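Local coordinates for cell division control protein 73 (Saccharomyces cerevisiae, PDB 3V46) that serves as a subunit of the PAF1 complex in RNA polymerase II transcription elongation, its C-terminal domain promoting association of the complex with chromatin, at residues K13-L27 against Y84-H96. Residues are numbered along the deposited sequence; the frame is centred on the assembly and turned at random.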
loop_
_atom_site.group_PDB
_atom_site.type_symbol
_atom_site.label_atom_id
_atom_site.label_comp_id
_atom_site.label_asym_id
_atom_site.label_seq_id
_atom_site.Cartn_x
_atom_site.Cartn_y
_atom_site.Cartn_z
ATOM N N LYS A 13 0.192 -2.536 18.255
ATOM C CA LYS A 13 -1.111 -2.728 17.622
ATOM C C LYS A 13 -0.875 -3.075 16.162
ATOM O O LYS A 13 0.234 -2.884 15.658
ATOM C CB LYS A 13 -1.999 -1.489 17.758
ATOM C CG LYS A 13 -2.407 -1.179 19.193
ATOM C CD LYS A 13 -3.885 -0.821 19.289
ATOM C CE LYS A 13 -4.273 -0.455 20.717
ATOM N NZ LYS A 13 -5.713 -0.084 20.840
ATOM N N ASP A 14 -1.891 -3.602 15.480
ATOM C CA ASP A 14 -1.701 -4.008 14.088
ATOM C C ASP A 14 -1.450 -2.803 13.187
ATOM O O ASP A 14 -2.201 -1.824 13.199
ATOM C CB ASP A 14 -2.892 -4.809 13.568
ATOM C CG ASP A 14 -3.011 -6.177 14.222
ATOM O OD1 ASP A 14 -2.003 -6.681 14.763
ATOM O OD2 ASP A 14 -4.111 -6.760 14.176
ATOM N N PRO A 15 -0.377 -2.867 12.396
ATOM C CA PRO A 15 -0.127 -1.759 11.472
ATOM C C PRO A 15 -1.161 -1.697 10.344
ATOM O O PRO A 15 -1.807 -2.692 9.988
ATOM C CB PRO A 15 1.266 -2.075 10.919
ATOM C CG PRO A 15 1.415 -3.544 11.080
ATOM C CD PRO A 15 0.653 -3.911 12.310
ATOM N N ILE A 16 -1.285 -0.511 9.765
ATOM C CA ILE A 16 -2.303 -0.238 8.772
ATOM C C ILE A 16 -1.678 0.176 7.446
ATOM O O ILE A 16 -0.717 0.949 7.414
ATOM C CB ILE A 16 -3.231 0.884 9.260
ATOM C CG1 ILE A 16 -3.894 0.470 10.583
ATOM C CG2 ILE A 16 -4.271 1.213 8.215
ATOM C CD1 ILE A 16 -4.621 1.592 11.309
ATOM N N ILE A 17 -2.229 -0.352 6.357
ATOM C CA ILE A 17 -1.869 0.051 5.009
ATOM C C ILE A 17 -3.093 0.689 4.381
ATOM O O ILE A 17 -4.177 0.110 4.391
ATOM C CB ILE A 17 -1.419 -1.148 4.153
ATOM C CG1 ILE A 17 -0.176 -1.812 4.760
ATOM C CG2 ILE A 17 -1.105 -0.689 2.729
ATOM C CD1 ILE A 17 0.315 -3.088 4.034
ATOM N N LEU A 18 -2.938 1.894 3.852
ATOM C CA LEU A 18 -4.051 2.568 3.187
ATOM C C LEU A 18 -3.956 2.353 1.690
ATOM O O LEU A 18 -2.936 2.653 1.086
ATOM C CB LEU A 18 -4.021 4.063 3.463
ATOM C CG LEU A 18 -4.041 4.497 4.915
ATOM C CD1 LEU A 18 -4.074 6.018 4.994
ATOM C CD2 LEU A 18 -5.237 3.899 5.598
ATOM N N ILE A 19 -5.040 1.862 1.101
ATOM C CA ILE A 19 -5.113 1.630 -0.333
ATOM C C ILE A 19 -6.482 2.071 -0.844
ATOM O O ILE A 19 -7.320 1.248 -1.228
ATOM C CB ILE A 19 -4.794 0.157 -0.688
ATOM C CG1 ILE A 19 -4.689 -0.018 -2.207
ATOM C CG2 ILE A 19 -5.826 -0.799 -0.069
ATOM C CD1 ILE A 19 -4.079 -1.327 -2.633
ATOM N N PRO A 20 -6.729 3.378 -0.829
ATOM C CA PRO A 20 -7.939 3.822 -1.524
ATOM C C PRO A 20 -7.748 3.622 -3.023
ATOM O O PRO A 20 -6.615 3.454 -3.481
ATOM C CB PRO A 20 -7.989 5.303 -1.210
ATOM C CG PRO A 20 -6.549 5.693 -1.147
ATOM C CD PRO A 20 -5.883 4.511 -0.433
ATOM N N SER A 21 -8.828 3.620 -3.780
ATOM C CA SER A 21 -8.697 3.385 -5.203
ATOM C C SER A 21 -9.329 4.487 -6.031
ATOM O O SER A 21 -10.236 5.183 -5.582
ATOM C CB SER A 21 -9.312 2.031 -5.599
ATOM O OG SER A 21 -10.716 1.984 -5.381
ATOM N N ALA A 22 -8.800 4.655 -7.236
ATOM C CA ALA A 22 -9.433 5.441 -8.276
ATOM C C ALA A 22 -9.691 4.514 -9.468
ATOM O O ALA A 22 -9.307 3.344 -9.447
ATOM C CB ALA A 22 -8.553 6.623 -8.671
ATOM N N ALA A 23 -10.352 5.015 -10.502
ATOM C CA ALA A 23 -10.707 4.154 -11.610
ATOM C C ALA A 23 -9.460 3.545 -12.218
ATOM O O ALA A 23 -9.476 2.401 -12.661
ATOM C CB ALA A 23 -11.492 4.943 -12.670
ATOM N N SER A 24 -8.371 4.310 -12.198
ATOM C CA SER A 24 -7.120 3.923 -12.841
ATOM C C SER A 24 -6.268 2.971 -12.000
ATOM O O SER A 24 -5.259 2.456 -12.476
ATOM C CB SER A 24 -6.297 5.175 -13.127
ATOM O OG SER A 24 -6.057 5.884 -11.921
ATOM N N SER A 25 -6.673 2.728 -10.762
ATOM C CA SER A 25 -5.849 1.947 -9.840
ATOM C C SER A 25 -5.606 0.546 -10.349
ATOM O O SER A 25 -6.541 -0.141 -10.742
ATOM C CB SER A 25 -6.516 1.858 -8.475
ATOM O OG SER A 25 -6.484 3.117 -7.828
ATOM N N ILE A 26 -4.352 0.110 -10.333
ATOM C CA ILE A 26 -4.063 -1.261 -10.738
ATOM C C ILE A 26 -4.067 -2.207 -9.538
ATOM O O ILE A 26 -4.309 -3.394 -9.721
ATOM C CB ILE A 26 -2.784 -1.414 -11.621
ATOM C CG1 ILE A 26 -1.500 -1.202 -10.831
ATOM C CG2 ILE A 26 -2.854 -0.471 -12.832
ATOM C CD1 ILE A 26 -0.244 -1.394 -11.706
ATOM N N LEU A 27 -3.834 -1.674 -8.333
ATOM C CA LEU A 27 -3.958 -2.440 -7.090
ATOM C C LEU A 27 -5.013 -1.803 -6.186
ATOM O O LEU A 27 -4.995 -0.596 -5.958
ATOM C CB LEU A 27 -2.628 -2.514 -6.334
ATOM C CG LEU A 27 -1.530 -3.390 -6.930
ATOM C CD1 LEU A 27 -0.235 -3.257 -6.135
ATOM C CD2 LEU A 27 -1.974 -4.840 -6.972
ATOM N N TYR A 84 -4.828 6.133 15.684
ATOM C CA TYR A 84 -4.887 5.192 14.572
ATOM C C TYR A 84 -3.916 5.640 13.485
ATOM O O TYR A 84 -3.315 4.823 12.797
ATOM C CB TYR A 84 -6.296 5.111 13.972
ATOM C CG TYR A 84 -7.239 4.153 14.664
ATOM C CD1 TYR A 84 -7.272 2.811 14.319
ATOM C CD2 TYR A 84 -8.118 4.596 15.642
ATOM C CE1 TYR A 84 -8.140 1.932 14.941
ATOM C CE2 TYR A 84 -8.986 3.726 16.272
ATOM C CZ TYR A 84 -8.994 2.395 15.915
ATOM O OH TYR A 84 -9.860 1.524 16.534
ATOM N N TRP A 85 -3.771 6.947 13.321
ATOM C CA TRP A 85 -2.897 7.465 12.275
ATOM C C TRP A 85 -1.432 7.108 12.502
ATOM O O TRP A 85 -0.676 6.976 11.543
ATOM C CB TRP A 85 -3.071 8.975 12.125
ATOM C CG TRP A 85 -4.311 9.274 11.384
ATOM C CD1 TRP A 85 -5.499 9.719 11.893
ATOM C CD2 TRP A 85 -4.513 9.092 9.982
ATOM N NE1 TRP A 85 -6.425 9.838 10.882
ATOM C CE2 TRP A 85 -5.842 9.460 9.700
ATOM C CE3 TRP A 85 -3.694 8.663 8.936
ATOM C CZ2 TRP A 85 -6.372 9.399 8.417
ATOM C CZ3 TRP A 85 -4.223 8.607 7.663
ATOM C CH2 TRP A 85 -5.545 8.985 7.414
ATOM N N ASP A 86 -1.032 6.938 13.757
ATOM C CA ASP A 86 0.349 6.572 14.064
ATOM C C ASP A 86 0.654 5.152 13.614
ATOM O O ASP A 86 1.825 4.767 13.526
ATOM C CB ASP A 86 0.630 6.678 15.561
ATOM C CG ASP A 86 0.534 8.091 16.080
ATOM O OD1 ASP A 86 0.867 9.024 15.323
ATOM O OD2 ASP A 86 0.135 8.267 17.258
ATOM N N ARG A 87 -0.401 4.377 13.348
ATOM C CA ARG A 87 -0.283 2.972 12.966
ATOM C C ARG A 87 -0.141 2.786 11.462
ATOM O O ARG A 87 0.107 1.681 10.997
ATOM C CB ARG A 87 -1.508 2.185 13.447
ATOM C CG ARG A 87 -1.604 2.055 14.970
ATOM C CD ARG A 87 -2.977 1.570 15.410
ATOM N NE ARG A 87 -3.332 0.278 14.836
ATOM C CZ ARG A 87 -4.527 -0.287 14.950
ATOM N NH1 ARG A 87 -5.488 0.318 15.637
ATOM N NH2 ARG A 87 -4.767 -1.460 14.387
ATOM N N VAL A 88 -0.326 3.854 10.693
ATOM C CA VAL A 88 -0.256 3.754 9.238
ATOM C C VAL A 88 1.210 3.648 8.826
ATOM O O VAL A 88 2.006 4.548 9.100
ATOM C CB VAL A 88 -0.939 4.962 8.563
ATOM C CG1 VAL A 88 -0.717 4.955 7.055
ATOM C CG2 VAL A 88 -2.428 4.965 8.864
ATOM N N VAL A 89 1.559 2.533 8.190
ATOM C CA VAL A 89 2.953 2.236 7.840
ATOM C C VAL A 89 3.210 2.303 6.338
ATOM O O VAL A 89 4.357 2.398 5.907
ATOM C CB VAL A 89 3.404 0.853 8.372
ATOM C CG1 VAL A 89 3.346 0.821 9.891
ATOM C CG2 VAL A 89 2.568 -0.266 7.784
ATOM N N ALA A 90 2.152 2.259 5.531
ATOM C CA ALA A 90 2.297 2.382 4.083
ATOM C C ALA A 90 1.026 2.930 3.491
ATOM O O ALA A 90 -0.078 2.637 3.969
ATOM C CB ALA A 90 2.640 1.036 3.459
ATOM N N ILE A 91 1.199 3.717 2.432
ATOM C CA ILE A 91 0.104 4.330 1.706
ATOM C C ILE A 91 0.326 4.093 0.221
ATOM O O ILE A 91 1.357 4.493 -0.336
ATOM C CB ILE A 91 0.023 5.841 2.000
ATOM C CG1 ILE A 91 -0.223 6.073 3.508
ATOM C CG2 ILE A 91 -1.082 6.499 1.171
ATOM C CD1 ILE A 91 -0.162 7.505 3.931
ATOM N N PHE A 92 -0.629 3.413 -0.414
ATOM C CA PHE A 92 -0.643 3.291 -1.856
ATOM C C PHE A 92 -1.376 4.494 -2.408
ATOM O O PHE A 92 -2.468 4.827 -1.939
ATOM C CB PHE A 92 -1.359 2.012 -2.298
ATOM C CG PHE A 92 -0.590 0.746 -2.038
ATOM C CD1 PHE A 92 0.124 0.564 -0.872
ATOM C CD2 PHE A 92 -0.598 -0.272 -2.955
ATOM C CE1 PHE A 92 0.820 -0.618 -0.641
ATOM C CE2 PHE A 92 0.090 -1.452 -2.721
ATOM C CZ PHE A 92 0.783 -1.627 -1.566
ATOM N N THR A 93 -0.800 5.134 -3.424
ATOM C CA THR A 93 -1.372 6.361 -3.958
ATOM C C THR A 93 -2.023 6.172 -5.319
ATOM O O THR A 93 -1.566 5.386 -6.151
ATOM C CB THR A 93 -0.305 7.459 -4.097
ATOM O OG1 THR A 93 0.728 7.004 -4.977
ATOM C CG2 THR A 93 0.296 7.796 -2.761
ATOM N N THR A 94 -3.098 6.921 -5.525
ATOM C CA THR A 94 -3.877 6.864 -6.750
ATOM C C THR A 94 -3.309 7.818 -7.765
ATOM O O THR A 94 -3.532 7.669 -8.956
ATOM C CB THR A 94 -5.330 7.310 -6.502
ATOM O OG1 THR A 94 -5.331 8.661 -6.027
ATOM C CG2 THR A 94 -6.000 6.409 -5.477
ATOM N N GLY A 95 -2.593 8.823 -7.276
ATOM C CA GLY A 95 -2.122 9.898 -8.126
ATOM C C GLY A 95 -2.951 11.166 -8.015
ATOM O O GLY A 95 -2.614 12.161 -8.634
ATOM N N HIS A 96 -4.037 11.140 -7.246
ATOM C CA HIS A 96 -4.841 12.347 -7.020
ATOM C C HIS A 96 -4.423 12.985 -5.709
ATOM O O HIS A 96 -4.402 12.317 -4.681
ATOM C CB HIS A 96 -6.323 12.012 -6.943
ATOM C CG HIS A 96 -6.880 11.457 -8.213
ATOM N ND1 HIS A 96 -7.733 10.376 -8.236
ATOM C CD2 HIS A 96 -6.714 11.836 -9.503
ATOM C CE1 HIS A 96 -8.068 10.111 -9.487
ATOM N NE2 HIS A 96 -7.457 10.974 -10.274
HETATM O O HOH W 1 -4.186 5.288 -10.337
#
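Arg87 reaches across to the backbone of Asp14 and grips one carbonyl oxygen with two nitrogens. Its NE and NH2 each lie 2.9 Å from Asp14 O, which sits in the guanidinium plane. NH2 comes in on a lone pair of that oxygen; NE is tilted from the carbonyl plane. The bend at chi3 (59°) turns the guanidinium side-on to the carbonyl. Lys13 CB lies over one face of the group and Ile16 CD1 over the other. An alanine in place of Arg87 would probably leave Asp14 O without both donors and open a gap between Lys13 and Ile16.

Beyond this grip the backbones pair as parallel strands, 16-18 beside 88-92. Ile16 N donates to Arg87 O and Val89 N to Ile16 O. Leu18 N then donates to Ala90 O, and Phe92 N to Leu18 O at 2.9 Å. A beta bulge at Val89 shifts the register by one residue. The alternate backbone groups of Ile17 bond to Ile71 and Val73 of strand 68-73.

Ile16, Leu18, Val88 and Ile91 share one face of the sheet, where Leu18 CD1 meets Trp85 CZ3 at 3.7 Å. Ile17 and Ala90 lie on the other face, where both touch Leu160 of helix 149-166. There Ile17 CG2 packs on Phe92 CE1, and Leu27 CD1 touches the edge of the same ring.

Past the strands, Ser25 OG accepts from Ala22 N (2.8 Å) within a type I turn. Thr94 OG1 accepts from His96 N in an ST turn. A water links Ser24 OG to Thr94 O, donating to the carbonyl. The paired strands lie centrally in the six-stranded mixed sheet, ordered 2-3-1-4-5-6, of a Ras-like fold that does not bind GTP.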